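PDB 3PJY: hypothetical signal peptide protein from Sinorhizobium meliloti, which is of unknown function, belongs to the DUF192 family, and has been proposed to act as a transcription regulator. Local coordinates for residues Met61-Thr66 with Glu86-His91. Numbering follows the deposited sequence.
Sequences MWMKNT and ENAVPH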
# COMPACT_ATOMS: atom_id res chain seq x y z
N MSE B 61 0.91 -26.39 -5.24
CA MSE B 61 2.12 -25.72 -4.82
C MSE B 61 2.93 -26.62 -3.91
O MSE B 61 2.41 -27.54 -3.32
CB MSE B 61 1.75 -24.47 -4.05
CG MSE B 61 0.78 -23.51 -4.73
SE MSE B 61 1.50 -22.65 -6.31
CE MSE B 61 2.79 -21.52 -5.51
N TRP B 62 4.22 -26.32 -3.85
CA TRP B 62 5.11 -26.98 -2.88
C TRP B 62 6.26 -26.09 -2.48
O TRP B 62 6.39 -24.94 -2.95
CB TRP B 62 5.57 -28.35 -3.41
CG TRP B 62 6.50 -28.35 -4.63
CD1 TRP B 62 6.94 -27.27 -5.33
CD2 TRP B 62 7.04 -29.50 -5.31
NE1 TRP B 62 7.73 -27.67 -6.39
CE2 TRP B 62 7.78 -29.03 -6.41
CE3 TRP B 62 6.95 -30.86 -5.09
CZ2 TRP B 62 8.47 -29.89 -7.28
CZ3 TRP B 62 7.63 -31.73 -5.97
CH2 TRP B 62 8.36 -31.24 -7.04
N MSE B 63 7.12 -26.63 -1.61
CA MSE B 63 8.23 -25.89 -1.01
C MSE B 63 9.60 -26.44 -1.38
O MSE B 63 10.60 -26.17 -0.72
CB MSE B 63 8.05 -25.79 0.50
CG MSE B 63 6.81 -25.03 0.92
SE MSE B 63 6.97 -23.15 0.61
CE MSE B 63 8.07 -22.85 2.08
N LYS B 64 9.64 -27.20 -2.47
CA LYS B 64 10.89 -27.73 -2.95
C LYS B 64 11.90 -26.60 -3.19
O LYS B 64 11.57 -25.56 -3.79
CB LYS B 64 10.68 -28.47 -4.25
CG LYS B 64 11.95 -29.19 -4.70
CD LYS B 64 11.76 -29.88 -6.00
CE LYS B 64 12.99 -30.72 -6.31
NZ LYS B 64 12.97 -31.05 -7.72
N ASN B 65 13.07 -26.80 -2.61
CA ASN B 65 14.19 -25.85 -2.69
C ASN B 65 13.90 -24.47 -2.11
O ASN B 65 14.64 -23.50 -2.39
CB ASN B 65 14.70 -25.69 -4.13
CG ASN B 65 15.21 -26.99 -4.72
OD1 ASN B 65 15.78 -27.82 -4.01
ND2 ASN B 65 15.02 -27.17 -6.02
N THR B 66 12.82 -24.34 -1.34
CA THR B 66 12.42 -23.04 -0.79
C THR B 66 12.85 -22.99 0.66
O THR B 66 12.47 -23.85 1.48
CB THR B 66 10.92 -22.82 -0.93
OG1 THR B 66 10.58 -22.83 -2.33
CG2 THR B 66 10.50 -21.49 -0.37
N GLU B 86 -1.19 -21.37 5.87
CA GLU B 86 -0.17 -20.67 6.62
C GLU B 86 1.00 -21.62 6.93
O GLU B 86 0.82 -22.81 7.04
CB GLU B 86 -0.75 -20.11 7.92
CG GLU B 86 -1.68 -18.95 7.65
CD GLU B 86 -2.50 -18.56 8.85
OE1 GLU B 86 -3.54 -19.17 9.10
OE2 GLU B 86 -2.09 -17.62 9.53
N ASN B 87 2.19 -21.05 7.04
CA ASN B 87 3.37 -21.75 7.53
C ASN B 87 3.70 -23.01 6.75
O ASN B 87 3.94 -24.07 7.34
CB ASN B 87 3.22 -22.07 9.03
CG ASN B 87 2.98 -20.83 9.85
OD1 ASN B 87 3.82 -19.94 9.89
ND2 ASN B 87 1.82 -20.77 10.52
N ALA B 88 3.73 -22.86 5.41
CA ALA B 88 4.27 -23.91 4.55
C ALA B 88 5.72 -24.15 4.99
O ALA B 88 6.41 -23.25 5.48
CB ALA B 88 4.20 -23.50 3.08
N VAL B 89 6.15 -25.40 4.88
CA VAL B 89 7.40 -25.85 5.49
C VAL B 89 8.59 -25.82 4.50
O VAL B 89 8.53 -26.44 3.46
CB VAL B 89 7.25 -27.28 5.98
CG1 VAL B 89 8.55 -27.80 6.55
CG2 VAL B 89 6.14 -27.35 7.02
N PRO B 90 9.64 -25.07 4.84
CA PRO B 90 10.79 -25.01 3.95
C PRO B 90 11.30 -26.40 3.53
O PRO B 90 11.36 -27.36 4.33
CB PRO B 90 11.85 -24.29 4.79
CG PRO B 90 11.03 -23.37 5.63
CD PRO B 90 9.83 -24.19 6.02
N HIS B 91 11.64 -26.48 2.26
CA HIS B 91 12.18 -27.70 1.63
C HIS B 91 11.20 -28.86 1.40
O HIS B 91 11.57 -29.85 0.75
CB HIS B 91 13.44 -28.22 2.36
CG HIS B 91 14.43 -27.14 2.65
ND1 HIS B 91 15.27 -26.64 1.68
CD2 HIS B 91 14.68 -26.44 3.78
CE1 HIS B 91 16.02 -25.69 2.21
NE2 HIS B 91 15.69 -25.55 3.48
O HOH W 1 13.59 -29.32 -1.25
O HOH W 2 15.88 -27.87 -0.52
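Ala88 meets the selenomethionine at Met63, its methyl CB lying 3.7 Å from both CG and SE of that side chain. Met63 starts with CG beside its backbone N (chi1 -62°), and the further bends at chi2 and chi3 fold it back along the backbone of Ala88 to Pro90, with CE 3.9 Å from Pro90 N. The side chain of Val89 leaves the backbone away from the other segment, and its carbonyl makes the contact: Val89 O sits 3.1 Å from Met63 CB, a close polar-to-apolar approach at the root of the buried side chain. Pro90 takes part through the base of its ring, CB lying 3.4 Å from Thr66 O. His91 then makes the direct backbone link, with its N donating to Thr66 O at 2.9 Å. The acceptor is met in its carbonyl plane, but the bond is bent, 136° at the hydrogen. The same Thr66 O stands 3.9 Å above the plane of the His91 ring, over its centre, so one carbonyl serves as acceptor to the backbone and as cover for an imidazole face. Thr66 is the last residue of a type II beta turn from Met63, closed by the hydrogen bond from Thr66 N to Met63 O. Two waters extend the grip to Asn65: one bridges Asn65 N and His91 O, while the other lies in the ring plane, 2.6 Å from His91 ND1, and donates only weakly to Asn65 OD1. Tyr67 packs edge-to-face with His91. The contact thus ties the loop after strand 60-61 to the chain leaving strand 81-88, an outer strand of the mixed sheet; Met63 also touches Leu70 and Met72 of the adjacent strand 70-75, and a backbone hydrogen bond joins Ala88 to Leu70 of the same strand.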